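Local coordinates for protein arginase (Glaciozyma antarctica, PDB 5YNL) that probably catalyses the hydrolysis of L-arginine to L-ornithine and urea, as arginases do with a pair of manganese ions, at residues R277-D288 with T321-E331; A179-H187 with E240-I249. All blocks are in the same frame, centred on the assembly; numbering follows the deposited sequence. Where two conformers were deposited one is given.

Contact 1: R277-D288 with T321-E331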
loop_
_atom_site.group_PDB
_atom_site.type_symbol
_atom_site.label_atom_id
_atom_site.label_comp_id
_atom_site.label_asym_id
_atom_site.label_seq_id
_atom_site.Cartn_x
_atom_site.Cartn_y
_atom_site.Cartn_z
ATOM N N ARG A 277 1.239 15.825 -10.860
ATOM C CA ARG A 277 0.820 15.873 -9.462
ATOM C C ARG A 277 -0.671 16.160 -9.282
ATOM O O ARG A 277 -1.052 16.949 -8.405
ATOM C CB ARG A 277 1.625 16.916 -8.677
ATOM C CG ARG A 277 3.133 16.643 -8.610
ATOM C CD ARG A 277 3.454 15.256 -8.075
ATOM N NE ARG A 277 4.898 15.106 -7.923
ATOM C CZ ARG A 277 5.728 14.782 -8.911
ATOM N NH1 ARG A 277 5.254 14.557 -10.130
ATOM N NH2 ARG A 277 7.026 14.686 -8.684
ATOM N N THR A 278 -1.519 15.527 -10.088
ATOM C CA THR A 278 -2.956 15.718 -9.919
ATOM C C THR A 278 -3.727 14.439 -9.564
ATOM O O THR A 278 -4.914 14.497 -9.291
ATOM C CB THR A 278 -3.588 16.415 -11.139
ATOM O OG1 THR A 278 -3.078 15.827 -12.339
ATOM C CG2 THR A 278 -3.270 17.909 -11.134
ATOM N N ARG A 279 -3.053 13.295 -9.557
ATOM C CA ARG A 279 -3.692 12.016 -9.226
ATOM C C ARG A 279 -3.645 11.687 -7.736
ATOM O O ARG A 279 -2.615 11.903 -7.084
ATOM C CB ARG A 279 -3.015 10.871 -10.004
ATOM C CG ARG A 279 -3.304 10.853 -11.532
ATOM C CD ARG A 279 -2.746 9.594 -12.156
ATOM N NE ARG A 279 -2.770 9.594 -13.614
ATOM C CZ ARG A 279 -3.788 9.166 -14.364
ATOM N NH1 ARG A 279 -3.691 9.212 -15.680
ATOM N NH2 ARG A 279 -4.898 8.704 -13.811
ATOM N N PRO A 280 -4.752 11.152 -7.191
ATOM C CA PRO A 280 -4.711 10.667 -5.802
ATOM C C PRO A 280 -3.629 9.595 -5.694
ATOM O O PRO A 280 -3.402 8.897 -6.678
ATOM C CB PRO A 280 -6.093 10.019 -5.610
ATOM C CG PRO A 280 -6.972 10.663 -6.650
ATOM C CD PRO A 280 -6.054 10.902 -7.831
ATOM N N ILE A 281 -2.963 9.475 -4.549
ATOM C CA ILE A 281 -1.915 8.475 -4.397
ATOM C C ILE A 281 -2.344 7.375 -3.417
ATOM O O ILE A 281 -2.804 7.668 -2.299
ATOM C CB ILE A 281 -0.578 9.108 -3.897
ATOM C CG1 ILE A 281 0.168 9.772 -5.060
ATOM C CG2 ILE A 281 0.321 8.059 -3.229
ATOM C CD1 ILE A 281 1.275 10.800 -4.623
ATOM N N HIS A 282 -2.168 6.121 -3.836
ATOM C CA HIS A 282 -2.333 4.977 -2.964
ATOM C C HIS A 282 -0.933 4.469 -2.641
ATOM O O HIS A 282 -0.220 3.968 -3.530
ATOM C CB HIS A 282 -3.163 3.870 -3.642
ATOM C CG HIS A 282 -3.642 2.793 -2.715
ATOM N ND1 HIS A 282 -3.274 2.715 -1.384
ATOM C CD2 HIS A 282 -4.459 1.733 -2.927
ATOM C CE1 HIS A 282 -3.851 1.670 -0.823
ATOM N NE2 HIS A 282 -4.570 1.051 -1.743
ATOM N N LEU A 283 -0.520 4.608 -1.389
ATOM C CA LEU A 283 0.802 4.105 -1.004
ATOM C C LEU A 283 0.642 2.804 -0.260
ATOM O O LEU A 283 0.158 2.786 0.896
ATOM C CB LEU A 283 1.579 5.107 -0.133
ATOM C CG LEU A 283 2.969 4.710 0.384
ATOM C CD1 LEU A 283 3.956 4.316 -0.750
ATOM C CD2 LEU A 283 3.535 5.869 1.170
ATOM N N SER A 284 1.029 1.710 -0.916
ATOM C CA SER A 284 0.863 0.388 -0.301
ATOM C C SER A 284 2.221 -0.106 0.190
ATOM O O SER A 284 3.024 -0.626 -0.602
ATOM C CB SER A 284 0.245 -0.594 -1.296
ATOM O OG SER A 284 -0.355 -1.674 -0.609
ATOM N N PHE A 285 2.462 0.071 1.489
ATOM C CA PHE A 285 3.785 -0.113 2.091
ATOM C C PHE A 285 3.905 -1.428 2.873
ATOM O O PHE A 285 3.192 -1.643 3.859
ATOM C CB PHE A 285 4.095 1.051 3.043
ATOM C CG PHE A 285 5.563 1.296 3.245
ATOM C CD1 PHE A 285 6.370 0.337 3.843
ATOM C CD2 PHE A 285 6.137 2.481 2.832
ATOM C CE1 PHE A 285 7.743 0.573 4.007
ATOM C CE2 PHE A 285 7.482 2.709 3.003
ATOM C CZ PHE A 285 8.292 1.750 3.585
ATOM N N ASP A 286 4.812 -2.299 2.437
ATOM C CA ASP A 286 5.023 -3.563 3.107
ATOM C C ASP A 286 6.302 -3.432 3.873
ATOM O O ASP A 286 7.335 -3.079 3.315
ATOM C CB ASP A 286 5.175 -4.697 2.106
ATOM C CG ASP A 286 5.179 -6.047 2.769
ATOM O OD1 ASP A 286 6.107 -6.327 3.562
ATOM O OD2 ASP A 286 4.242 -6.836 2.515
ATOM N N VAL A 287 6.228 -3.732 5.158
ATOM C CA VAL A 287 7.349 -3.601 6.073
ATOM C C VAL A 287 8.483 -4.594 5.779
ATOM O O VAL A 287 9.619 -4.354 6.172
ATOM C CB VAL A 287 6.816 -3.660 7.509
ATOM C CG1 VAL A 287 7.918 -3.632 8.536
ATOM C CG2 VAL A 287 5.894 -2.481 7.717
ATOM N N ASP A 288 8.199 -5.669 5.044
ATOM C CA ASP A 288 9.269 -6.578 4.609
ATOM C C ASP A 288 10.280 -5.938 3.626
ATOM O O ASP A 288 11.321 -6.529 3.317
ATOM C CB ASP A 288 8.719 -7.941 4.113
ATOM C CG ASP A 288 8.401 -7.983 2.596
ATOM O OD1 ASP A 288 8.292 -6.927 1.915
ATOM O OD2 ASP A 288 8.230 -9.117 2.077
ATOM N N THR A 321 3.253 15.910 -0.932
ATOM C CA THR A 321 2.479 16.188 -2.161
ATOM C C THR A 321 1.019 16.567 -1.914
ATOM O O THR A 321 0.386 17.153 -2.792
ATOM C CB THR A 321 2.465 15.006 -3.163
ATOM O OG1 THR A 321 1.451 14.081 -2.775
ATOM C CG2 THR A 321 3.809 14.305 -3.204
ATOM N N ASN A 322 0.497 16.205 -0.742
ATOM C CA ASN A 322 -0.941 16.305 -0.428
ATOM C C ASN A 322 -1.863 15.403 -1.263
ATOM O O ASN A 322 -3.085 15.513 -1.168
ATOM C CB ASN A 322 -1.445 17.763 -0.464
ATOM C CG ASN A 322 -0.878 18.604 0.651
ATOM O OD1 ASN A 322 -0.836 18.172 1.808
ATOM N ND2 ASN A 322 -0.435 19.820 0.314
ATOM N N LEU A 323 -1.281 14.504 -2.057
ATOM C CA LEU A 323 -2.069 13.667 -2.974
ATOM C C LEU A 323 -2.511 12.329 -2.355
ATOM O O LEU A 323 -3.338 11.613 -2.922
ATOM C CB LEU A 323 -1.304 13.430 -4.283
ATOM C CG LEU A 323 -0.821 14.713 -4.990
ATOM C CD1 LEU A 323 0.319 14.422 -5.964
ATOM C CD2 LEU A 323 -1.959 15.413 -5.713
ATOM N N LEU A 324 -1.965 11.990 -1.190
ATOM C CA LEU A 324 -2.246 10.683 -0.590
ATOM C C LEU A 324 -3.710 10.526 -0.108
ATOM O O LEU A 324 -4.207 11.330 0.676
ATOM C CB LEU A 324 -1.281 10.434 0.565
ATOM C CG LEU A 324 -1.409 9.103 1.305
ATOM C CD1 LEU A 324 -0.732 7.983 0.503
ATOM C CD2 LEU A 324 -0.795 9.233 2.713
ATOM N N VAL A 325 -4.388 9.485 -0.575
ATOM C CA VAL A 325 -5.720 9.187 -0.060
ATOM C C VAL A 325 -5.775 7.837 0.655
ATOM O O VAL A 325 -6.620 7.631 1.519
ATOM C CB VAL A 325 -6.790 9.218 -1.161
ATOM C CG1 VAL A 325 -6.953 10.640 -1.716
ATOM C CG2 VAL A 325 -6.431 8.230 -2.277
ATOM N N SER A 326 -4.864 6.930 0.313
ATOM C CA SER A 326 -4.828 5.613 0.940
ATOM C C SER A 326 -3.430 5.135 1.248
ATOM O O SER A 326 -2.510 5.283 0.432
ATOM C CB SER A 326 -5.523 4.565 0.080
ATOM O OG SER A 326 -6.906 4.564 0.331
ATOM N N LEU A 327 -3.299 4.546 2.431
ATOM C CA LEU A 327 -2.040 4.043 2.952
ATOM C C LEU A 327 -2.243 2.629 3.483
ATOM O O LEU A 327 -3.095 2.412 4.370
ATOM C CB LEU A 327 -1.590 4.934 4.114
ATOM C CG LEU A 327 -0.426 4.459 4.985
ATOM C CD1 LEU A 327 0.857 4.392 4.156
ATOM C CD2 LEU A 327 -0.277 5.385 6.158
ATOM N N ASP A 328 -1.484 1.674 2.944
ATOM C CA ASP A 328 -1.417 0.351 3.546
ATOM C C ASP A 328 -0.093 0.217 4.303
ATOM O O ASP A 328 0.971 0.604 3.784
ATOM C CB ASP A 328 -1.426 -0.755 2.496
ATOM C CG ASP A 328 -2.513 -0.604 1.466
ATOM O OD1 ASP A 328 -3.545 0.065 1.716
ATOM O OD2 ASP A 328 -2.318 -1.202 0.388
ATOM N N ILE A 329 -0.148 -0.349 5.501
ATOM C CA ILE A 329 1.064 -0.710 6.215
ATOM C C ILE A 329 0.956 -2.220 6.427
ATOM O O ILE A 329 0.213 -2.676 7.320
ATOM C CB ILE A 329 1.143 -0.020 7.590
ATOM C CG1 ILE A 329 0.989 1.497 7.463
ATOM C CG2 ILE A 329 2.431 -0.432 8.335
ATOM C CD1 ILE A 329 2.244 2.244 7.022
ATOM N N MET A 330 1.667 -3.003 5.618
ATOM C CA MET A 330 1.417 -4.437 5.581
ATOM C C MET A 330 2.524 -5.259 6.256
ATOM O O MET A 330 3.637 -4.764 6.478
ATOM C CB MET A 330 1.248 -4.871 4.120
ATOM C CG MET A 330 0.138 -4.146 3.352
ATOM S SD MET A 330 -1.565 -4.574 3.807
ATOM C CE MET A 330 -2.433 -4.089 2.314
ATOM N N GLU A 331 2.217 -6.512 6.570
ATOM C CA GLU A 331 3.197 -7.448 7.125
ATOM C C GLU A 331 3.979 -6.913 8.327
ATOM O O GLU A 331 5.186 -7.112 8.441
ATOM C CB GLU A 331 4.128 -7.983 6.031
ATOM C CG GLU A 331 3.401 -8.857 5.011
ATOM C CD GLU A 331 4.336 -9.609 4.065
ATOM O OE1 GLU A 331 5.403 -10.106 4.520
ATOM O OE2 GLU A 331 3.983 -9.714 2.864
#

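Contact 2: A179-H187 with E240-I249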
loop_
_atom_site.group_PDB
_atom_site.type_symbol
_atom_site.label_atom_id
_atom_site.label_comp_id
_atom_site.label_asym_id
_atom_site.label_seq_id
_atom_site.Cartn_x
_atom_site.Cartn_y
_atom_site.Cartn_z
ATOM N N ALA A 179 9.691 -5.911 -1.211
ATOM C CA ALA A 179 10.827 -6.643 -1.756
ATOM C C ALA A 179 10.348 -7.511 -2.911
ATOM O O ALA A 179 11.153 -7.996 -3.715
ATOM C CB ALA A 179 11.460 -7.504 -0.673
ATOM N N HIS A 180 9.030 -7.712 -2.974
ATOM C CA HIS A 180 8.418 -8.622 -3.939
ATOM C C HIS A 180 7.459 -7.908 -4.868
ATOM O O HIS A 180 6.714 -7.031 -4.444
ATOM C CB HIS A 180 7.637 -9.709 -3.204
ATOM C CG HIS A 180 8.387 -10.334 -2.082
ATOM N ND1 HIS A 180 9.640 -10.899 -2.246
ATOM C CD2 HIS A 180 8.079 -10.485 -0.773
ATOM C CE1 HIS A 180 10.057 -11.375 -1.092
ATOM N NE2 HIS A 180 9.127 -11.136 -0.177
ATOM N N ALA A 181 7.449 -8.321 -6.130
ATOM C CA ALA A 181 6.537 -7.741 -7.117
ATOM C C ALA A 181 5.099 -8.248 -6.963
ATOM O O ALA A 181 4.166 -7.577 -7.399
ATOM C CB ALA A 181 7.051 -7.967 -8.548
ATOM N N ASP A 182 4.925 -9.421 -6.350
ATOM C CA ASP A 182 3.594 -10.017 -6.157
ATOM C C ASP A 182 2.703 -9.959 -7.426
ATOM O O ASP A 182 1.500 -9.678 -7.347
ATOM C CB ASP A 182 2.872 -9.354 -4.966
ATOM C CG ASP A 182 3.556 -9.613 -3.629
ATOM O OD1 ASP A 182 4.334 -10.579 -3.518
ATOM O OD2 ASP A 182 3.294 -8.855 -2.671
ATOM N N ILE A 183 3.289 -10.220 -8.590
ATOM C CA ILE A 183 2.553 -10.019 -9.834
ATOM C C ILE A 183 2.220 -11.310 -10.584
ATOM O O ILE A 183 1.702 -11.268 -11.700
ATOM C CB ILE A 183 3.271 -8.997 -10.764
ATOM C CG1 ILE A 183 2.263 -8.252 -11.646
ATOM C CG2 ILE A 183 4.350 -9.664 -11.599
ATOM C CD1 ILE A 183 2.839 -7.018 -12.274
ATOM N N ASN A 184 2.488 -12.452 -9.962
ATOM C CA ASN A 184 2.203 -13.736 -10.603
ATOM C C ASN A 184 0.742 -13.962 -10.961
ATOM O O ASN A 184 -0.151 -13.691 -10.160
ATOM C CB ASN A 184 2.683 -14.904 -9.742
ATOM C CG ASN A 184 3.917 -15.560 -10.303
ATOM O OD1 ASN A 184 4.356 -15.232 -11.404
ATOM N ND2 ASN A 184 4.476 -16.502 -9.562
ATOM N N THR A 185 0.510 -14.461 -12.171
ATOM C CA THR A 185 -0.796 -15.004 -12.529
ATOM C C THR A 185 -0.900 -16.371 -11.859
ATOM O O THR A 185 0.123 -16.972 -11.516
ATOM C CB THR A 185 -0.933 -15.155 -14.059
ATOM O OG1 THR A 185 -2.137 -15.867 -14.380
ATOM C CG2 THR A 185 0.255 -15.911 -14.635
ATOM N N PRO A 186 -2.127 -16.869 -11.648
ATOM C CA PRO A 186 -2.273 -18.259 -11.191
ATOM C C PRO A 186 -1.723 -19.265 -12.209
ATOM O O PRO A 186 -1.698 -20.469 -11.940
ATOM C CB PRO A 186 -3.787 -18.420 -11.056
ATOM C CG PRO A 186 -4.277 -17.046 -10.757
ATOM C CD PRO A 186 -3.390 -16.118 -11.548
ATOM N N HIS A 187 -1.297 -18.765 -13.368
ATOM C CA HIS A 187 -0.683 -19.590 -14.398
ATOM C C HIS A 187 0.845 -19.514 -14.335
ATOM O O HIS A 187 1.539 -20.132 -15.142
ATOM C CB HIS A 187 -1.177 -19.165 -15.781
ATOM N N GLU A 240 6.942 -12.266 -11.571
ATOM C CA GLU A 240 7.796 -12.577 -12.721
ATOM C C GLU A 240 8.481 -11.387 -13.392
ATOM O O GLU A 240 7.858 -10.356 -13.674
ATOM C CB GLU A 240 7.033 -13.413 -13.761
ATOM C CG GLU A 240 7.924 -14.002 -14.838
ATOM C CD GLU A 240 9.098 -14.776 -14.265
ATOM O OE1 GLU A 240 8.898 -15.561 -13.313
ATOM O OE2 GLU A 240 10.227 -14.594 -14.769
ATOM N N ARG A 241 9.777 -11.555 -13.634
ATOM C CA ARG A 241 10.606 -10.538 -14.256
ATOM C C ARG A 241 10.226 -10.378 -15.726
ATOM O O ARG A 241 10.561 -9.370 -16.351
ATOM C CB ARG A 241 12.076 -10.930 -14.104
ATOM C CG ARG A 241 12.333 -11.807 -12.867
ATOM C CD ARG A 241 13.782 -12.276 -12.755
ATOM N NE ARG A 241 14.215 -13.005 -13.946
ATOM C CZ ARG A 241 15.155 -12.580 -14.786
ATOM N NH1 ARG A 241 15.475 -13.309 -15.849
ATOM N NH2 ARG A 241 15.775 -11.428 -14.561
ATOM N N LYS A 242 9.524 -11.371 -16.273
ATOM C CA LYS A 242 8.996 -11.284 -17.637
ATOM C C LYS A 242 7.672 -10.520 -17.683
ATOM O O LYS A 242 7.464 -9.684 -18.560
ATOM C CB LYS A 242 8.817 -12.677 -18.260
ATOM N N ILE A 243 6.778 -10.821 -16.743
ATOM C CA ILE A 243 5.476 -10.161 -16.668
ATOM C C ILE A 243 5.655 -8.644 -16.523
ATOM O O ILE A 243 4.952 -7.853 -17.163
ATOM C CB ILE A 243 4.631 -10.717 -15.485
ATOM C CG1 ILE A 243 4.243 -12.186 -15.721
ATOM C CG2 ILE A 243 3.376 -9.887 -15.277
ATOM C CD1 ILE A 243 3.432 -12.811 -14.576
ATOM N N LEU A 244 6.617 -8.254 -15.689
ATOM C CA LEU A 244 6.891 -6.848 -15.400
ATOM C C LEU A 244 7.332 -6.106 -16.664
ATOM O O LEU A 244 6.923 -4.966 -16.895
ATOM C CB LEU A 244 7.960 -6.708 -14.306
ATOM C CG LEU A 244 7.691 -7.170 -12.868
ATOM C CD1 LEU A 244 8.885 -6.859 -11.994
ATOM C CD2 LEU A 244 6.469 -6.505 -12.285
ATOM N N LYS A 245 8.169 -6.747 -17.470
ATOM C CA LYS A 245 8.692 -6.110 -18.678
ATOM C C LYS A 245 7.690 -6.136 -19.835
ATOM O O LYS A 245 7.666 -5.217 -20.658
ATOM C CB LYS A 245 10.009 -6.771 -19.104
ATOM N N ASP A 246 6.879 -7.191 -19.904
ATOM C CA ASP A 246 5.855 -7.305 -20.936
ATOM C C ASP A 246 4.810 -6.196 -20.793
ATOM O O ASP A 246 4.303 -5.684 -21.785
ATOM C CB ASP A 246 5.166 -8.677 -20.873
ATOM C CG ASP A 246 6.042 -9.813 -21.388
ATOM O OD1 ASP A 246 7.128 -9.548 -21.950
ATOM O OD2 ASP A 246 5.624 -10.981 -21.239
ATOM N N ASN A 247 4.496 -5.827 -19.553
ATOM C CA ASN A 247 3.471 -4.815 -19.307
ATOM C C ASN A 247 4.057 -3.435 -19.045
ATOM O O ASN A 247 3.339 -2.506 -18.674
ATOM C CB ASN A 247 2.556 -5.241 -18.160
ATOM C CG ASN A 247 1.782 -6.510 -18.478
ATOM O OD1 ASN A 247 0.657 -6.453 -18.972
ATOM N ND2 ASN A 247 2.389 -7.666 -18.206
ATOM N N ASN A 248 5.365 -3.324 -19.249
ATOM C CA ASN A 248 6.087 -2.060 -19.134
ATOM C C ASN A 248 5.852 -1.300 -17.823
ATOM O O ASN A 248 5.588 -0.092 -17.810
ATOM C CB ASN A 248 5.797 -1.170 -20.337
ATOM C CG ASN A 248 6.880 -0.136 -20.561
ATOM O OD1 ASN A 248 7.956 -0.177 -19.936
ATOM N ND2 ASN A 248 6.611 0.796 -21.464
ATOM N N ILE A 249 5.958 -2.026 -16.720
ATOM C CA ILE A 249 5.734 -1.455 -15.405
ATOM C C ILE A 249 7.060 -0.921 -14.855
ATOM O O ILE A 249 8.071 -1.629 -14.878
ATOM C CB ILE A 249 5.086 -2.508 -14.474
ATOM C CG1 ILE A 249 3.638 -2.758 -14.939
ATOM C CG2 ILE A 249 5.134 -2.071 -13.025
ATOM C CD1 ILE A 249 2.912 -3.866 -14.214
#

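Contact 1: R277-D288 with T321-E331
Ile281 O takes two backbone donors from the neighbouring strand, Val325 N at 3.0 Å and, more weakly, Ser326 N at 3.4 Å. This double acceptance accompanies a one-residue shift of register, a beta bulge at Val325, within a pair of strands that run parallel throughout (5° between their short axes). Ile281 N bonds to Leu323 O before the bulge; beyond it come Leu283 N to Ser326 O, Asp328 N to Leu283 O, Phe285 N to Asp328 O, Met330 N to Phe285 O at 2.7 Å and Val287 N to Met330 O. Ser326 O has a second, weak donor in His282 ND1 at 3.2 Å; His282 CG lies anti to its own backbone N (chi1 -167°), which lays the imidazole alongside Ser326 and Asp328. The ring edge meets Asp328 OD1, 3.0 Å from His282 CE1, but this is a carbon contact, and OD1 has its polar partner in Thr161. Ser284 OG is bonded to His155. On the opposite sheet face Ile281 and Leu283 pack against Leu324, whose CD1 lies 3.7 Å from Leu283 CB. Asp286 OD1 accepts Asp288 N at 2.6 Å, an Asx turn, while Asp286 OD2 stands 2.9 Å from Glu331 OE2 without a bond, the carboxylate planes 85° apart; Glu331 OE2 is bonded to His195. With an alanine in place of Asp286, Asp288 N would probably lose its side-chain acceptor and Glu331 its carboxylate neighbour. Carboxylates gathered at the C-terminal ends of adjacent parallel strands are characteristic of the arginase alpha/beta fold, consistent with its manganese site.

Contact 2: A179-H187 with E240-I249
Asn184 turns the oxygen of its amide to the backbone N and CB of Glu240, whose carboxylate lies farther off; the amide and carboxylate planes are 26° apart but do not stack. Asn184 OD1 comes no nearer than 3.9 Å to Glu240 N, and Glu240 CB is 4.0 Å from that same oxygen. This OD1 is buried here and has no polar partner in the model. A second flat group, the Asn247 amide, is held from within its own segment: ND2 donates to Ile243 O at 2.8 Å, almost straight at 174° and with the acceptor in the amide plane.

The contact itself rests on Ile183, whose two branches both touch helix 241-246 or the turn after it. CG1 lies anti to the backbone N (chi1 -151°), carrying CD1 out to meet Ile249 CD1 tip to tip at 3.7 Å, and Leu244 CD2 lies equally near this methyl. The other branch, CG2, touches Ile243 CG2 at 3.8 Å, the two isoleucines sliding past each other in opposite directions. Ile243 CD1 reaches back over the loop to Ile183 O at 3.7 Å, and Ala181 CB adds a looser touch on Leu244. A Schellman motif, with Asn248 as C-prime, ends the helix (Ile249 N to Leu244 O) and is consistent with Ile249 being turned back to Ile183. Tyr230 of strand 228-233 touches Ile183, Leu244 and Ile249 as well. With mostly apolar contacts and no hydrogen bond between the two segments, the helix is positioned against the loop by shape and apolar burial, not by directional bonds.

Overall arrangement
Contact 1 is core: its centre lies about 5 Å from the centre of the chain, and it joins two middle strands of the eight-stranded parallel sheet, burying 988 Å². Contact 2, about 17 Å from that centre and partly buried, covers 325 Å² and joins a loop to a short helix outside the sheet. The chemistry follows the place: a ladder of backbone bonds in the first, with several polar side chains bonded to neighbouring elements and acidic groups close together at one end; apolar branches in the second. They share no element, but strand 173-177, which leads into 179-187, pairs with strand 281-286. Their segments also touch directly, Asp288 OD2 packing 3.2 Å from His180 NE2.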